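Side-chain contact in torso (Bombyx mori, PDB 5AOQ), which is a probable receptor tyrosine kinase that binds prothoracicotropic hormone, activates MAPK signalling and takes part in starting metamorphosis: residues S71-T76 / K204-A209. Sequence-based numbering, arbitrary orientation.
Sequences SIRFET and KIWPTA
Arg73 reaches across from strand 71-75 and lies against Lys204 and Trp206. Lys204 passes its aliphatic chain over one face of the Arg73 guanidinium. Lys204 CG sits 3.0 Å above that plane, displaced toward its rim, and Lys204 CD is 3.4 Å from Arg73 CZ. Ile205 O faces the rim of the guanidinium, roughly level with it, 3.8 Å from Arg73 NH1, with no hydrogen bond made.

Trp206 meets the root of the same side chain. Its CZ3 corner is 3.9 Å from Arg73 CG, with CB and CD close by. The guanidinium and indole planes are turned 64° apart. Arg73 CZ is 6.0 Å from the centroid of the six-membered Trp206 ring, so any cation-pi attraction is weak at most.

The torsions explain the reach. Arg73 runs extended from CG to NE, which carries the guanidinium past the indole to Lys204. Lys204 bends at chi3 (-63°), and its NZ ends 4.2 Å from Arg73 NH2.

Each of these two like charges has an acidic partner. Arg73 NH2 forms a salt bridge with Asp190, which, like Lys204, is implicated in PTTH binding. Lys204 NZ forms one with Glu109 on strand 107-111, and has a long, weak ion pair with Glu28 of the Preproptth chain. Both bridges join the first and second FN3 domains of the receptor's extracellular part.

An alanine in place of Arg73 would probably leave Asp190 without this cationic mate and open a gap beside Lys204 and the indole. Between the two segments themselves the contact is packing alone. The acids probably offset the repulsion between the neighbouring cations, and the Arg73 salt bridge probably helps hold Asp190 in place, close to Lys204.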
ATOM      1  N   SER A  71      12.413  13.719   8.974  1.00 28.48           N
ATOM      2  CA  SER A  71      12.593  12.694  10.011  1.00 28.06           C
ATOM      3  C   SER A  71      13.691  13.009  11.041  1.00 28.01           C
ATOM      4  O   SER A  71      14.479  13.934  10.861  1.00 28.46           O
ATOM      5  CB  SER A  71      12.904  11.343   9.360  1.00 29.25           C
ATOM      6  OG  SER A  71      14.169  11.366   8.722  1.00 30.71           O
ATOM      7  N   ILE A  72      13.732  12.218  12.114  1.00 41.82           N
ATOM      8  CA  ILE A  72      14.771  12.312  13.147  1.00 42.02           C
ATOM      9  C   ILE A  72      15.223  10.921  13.569  1.00 42.71           C
ATOM     10  O   ILE A  72      14.397  10.057  13.830  1.00 42.30           O
ATOM     11  CB  ILE A  72      14.297  13.063  14.420  1.00 40.76           C
ATOM     12  CG1 ILE A  72      13.978  14.523  14.118  1.00 40.15           C
ATOM     13  CG2 ILE A  72      15.367  13.010  15.515  1.00 41.22           C
ATOM     14  CD1 ILE A  72      12.546  14.762  13.768  1.00 39.17           C
ATOM     15  N   ARG A  73      16.533  10.708  13.628  1.00 26.92           N
ATOM     16  CA  ARG A  73      17.091   9.439  14.093  1.00 27.76           C
ATOM     17  C   ARG A  73      17.941   9.632  15.344  1.00 28.00           C
ATOM     18  O   ARG A  73      18.895  10.411  15.344  1.00 28.52           O
ATOM     19  CB  ARG A  73      17.911   8.790  12.986  1.00 29.29           C
ATOM     20  CG  ARG A  73      17.062   8.435  11.788  1.00 29.33           C
ATOM     21  CD  ARG A  73      17.894   7.946  10.635  1.00 31.05           C
ATOM     22  NE  ARG A  73      17.102   7.903   9.414  1.00 31.23           N
ATOM     23  CZ  ARG A  73      17.575   7.555   8.224  1.00 32.81           C
ATOM     24  NH1 ARG A  73      18.850   7.219   8.082  1.00 34.34           N
ATOM     25  NH2 ARG A  73      16.768   7.550   7.175  1.00 33.02           N
ATOM     26  N   PHE A  74      17.585   8.913  16.406  1.00 27.77           N
ATOM     27  CA  PHE A  74      18.216   9.087  17.710  1.00 28.09           C
ATOM     28  C   PHE A  74      18.728   7.775  18.301  1.00 29.28           C
ATOM     29  O   PHE A  74      18.367   6.682  17.845  1.00 29.57           O
ATOM     30  CB  PHE A  74      17.228   9.730  18.684  1.00 26.81           C
ATOM     31  CG  PHE A  74      15.944   8.972  18.823  1.00 26.05           C
ATOM     32  CD1 PHE A  74      15.821   7.958  19.755  1.00 26.54           C
ATOM     33  CD2 PHE A  74      14.863   9.264  18.010  1.00 24.99           C
ATOM     34  CE1 PHE A  74      14.641   7.254  19.879  1.00 25.92           C
ATOM     35  CE2 PHE A  74      13.680   8.563  18.129  1.00 24.37           C
ATOM     36  CZ  PHE A  74      13.569   7.556  19.065  1.00 24.79           C
ATOM     37  N   GLU A  75      19.555   7.910  19.335  1.00 30.10           N
ATOM     38  CA  GLU A  75      20.136   6.779  20.051  1.00 31.53           C
ATOM     39  C   GLU A  75      19.733   6.804  21.520  1.00 31.53           C
ATOM     40  O   GLU A  75      19.556   7.872  22.111  1.00 30.85           O
ATOM     41  CB  GLU A  75      21.662   6.795  19.935  1.00 33.14           C
ATOM     42  CG  GLU A  75      22.349   5.599  20.585  1.00 35.12           C
ATOM     43  CD  GLU A  75      23.855   5.743  20.630  1.00 37.95           C
ATOM     44  OE1 GLU A  75      24.374   6.750  20.104  1.00 38.04           O
ATOM     45  OE2 GLU A  75      24.519   4.853  21.200  1.00 40.25           O
ATOM     46  N   THR A  76      19.592   5.617  22.099  1.00 51.65           N
ATOM     47  CA  THR A  76      19.266   5.473  23.511  1.00 52.06           C
ATOM     48  C   THR A  76      20.237   4.518  24.187  1.00 54.35           C
ATOM     49  O   THR A  76      21.063   3.889  23.528  1.00 55.49           O
ATOM     50  CB  THR A  76      17.839   4.945  23.707  1.00 50.95           C
ATOM     51  OG1 THR A  76      17.810   3.531  23.475  1.00 51.89           O
ATOM     52  CG2 THR A  76      16.884   5.632  22.755  1.00 49.00           C
ATOM     53  N   LYS A 204      18.550   1.464   5.068  1.00 61.30           N
ATOM     54  CA  LYS A 204      18.699   2.677   5.864  1.00 62.24           C
ATOM     55  C   LYS A 204      19.811   2.493   6.896  1.00 62.95           C
ATOM     56  O   LYS A 204      19.677   1.695   7.824  1.00 64.42           O
ATOM     57  CB  LYS A 204      17.372   3.022   6.545  1.00 64.24           C
ATOM     58  CG  LYS A 204      17.370   4.331   7.318  1.00 65.53           C
ATOM     59  CD  LYS A 204      16.064   4.523   8.086  1.00 67.71           C
ATOM     60  CE  LYS A 204      14.867   4.628   7.147  1.00 67.57           C
ATOM     61  NZ  LYS A 204      13.604   4.937   7.870  1.00 69.86           N
ATOM     62  N   ILE A 205      20.903   3.236   6.731  1.00 71.42           N
ATOM     63  CA  ILE A 205      22.074   3.088   7.591  1.00 72.24           C
ATOM     64  C   ILE A 205      22.064   4.078   8.753  1.00 74.43           C
ATOM     65  O   ILE A 205      22.119   5.297   8.559  1.00 74.53           O
ATOM     66  CB  ILE A 205      23.392   3.243   6.786  1.00 70.50           C
ATOM     67  CG1 ILE A 205      23.644   1.972   5.968  1.00 68.92           C
ATOM     68  CG2 ILE A 205      24.584   3.506   7.713  1.00 71.88           C
ATOM     69  CD1 ILE A 205      24.918   1.983   5.128  1.00 67.19           C
ATOM     70  N   TRP A 206      21.989   3.521   9.960  1.00 53.97           N
ATOM     71  CA  TRP A 206      22.094   4.281  11.198  1.00 59.18           C
ATOM     72  C   TRP A 206      23.515   4.825  11.327  1.00 61.67           C
ATOM     73  O   TRP A 206      24.405   4.391  10.599  1.00 59.05           O
ATOM     74  CB  TRP A 206      21.740   3.391  12.395  1.00 61.27           C
ATOM     75  CG  TRP A 206      20.410   2.722  12.276  1.00 59.25           C
ATOM     76  CD1 TRP A 206      20.171   1.434  11.901  1.00 56.18           C
ATOM     77  CD2 TRP A 206      19.131   3.311  12.534  1.00 60.85           C
ATOM     78  NE1 TRP A 206      18.821   1.183  11.909  1.00 55.96           N
ATOM     79  CE2 TRP A 206      18.161   2.318  12.294  1.00 58.64           C
ATOM     80  CE3 TRP A 206      18.714   4.580  12.944  1.00 64.44           C
ATOM     81  CZ2 TRP A 206      16.798   2.557  12.451  1.00 59.78           C
ATOM     82  CZ3 TRP A 206      17.360   4.814  13.098  1.00 65.37           C
ATOM     83  CH2 TRP A 206      16.419   3.808  12.853  1.00 62.98           C
ATOM     84  N   PRO A 207      23.744   5.774  12.251  1.00 62.44           N
ATOM     85  CA  PRO A 207      25.074   6.394  12.232  1.00 65.43           C
ATOM     86  C   PRO A 207      26.181   5.444  12.686  1.00 66.05           C
ATOM     87  O   PRO A 207      26.152   4.956  13.816  1.00 69.43           O
ATOM     88  CB  PRO A 207      24.926   7.570  13.200  1.00 72.40           C
ATOM     89  CG  PRO A 207      23.840   7.174  14.124  1.00 73.66           C
ATOM     90  CD  PRO A 207      22.927   6.243  13.385  1.00 67.14           C
ATOM     91  N   THR A 208      27.136   5.188  11.796  1.00 67.67           N
ATOM     92  CA  THR A 208      28.277   4.330  12.096  1.00 68.39           C
ATOM     93  C   THR A 208      29.583   5.082  11.879  1.00 71.66           C
ATOM     94  O   THR A 208      29.595   6.166  11.295  1.00 72.45           O
ATOM     95  CB  THR A 208      28.281   3.061  11.220  1.00 62.16           C
ATOM     96  OG1 THR A 208      28.430   3.428   9.843  1.00 58.36           O
ATOM     97  CG2 THR A 208      26.988   2.280  11.397  1.00 59.58           C
ATOM     98  N   ALA A 209      30.681   4.500  12.350  1.00 90.83           N
ATOM     99  CA  ALA A 209      31.999   5.086  12.155  1.00 94.38           C
ATOM    100  C   ALA A 209      32.339   5.113  10.672  1.00 89.14           C
ATOM    101  O   ALA A 209      32.891   6.091  10.166  1.00 91.34           O
ATOM    102  CB  ALA A 209      33.049   4.309  12.931  1.00 98.07           C
TER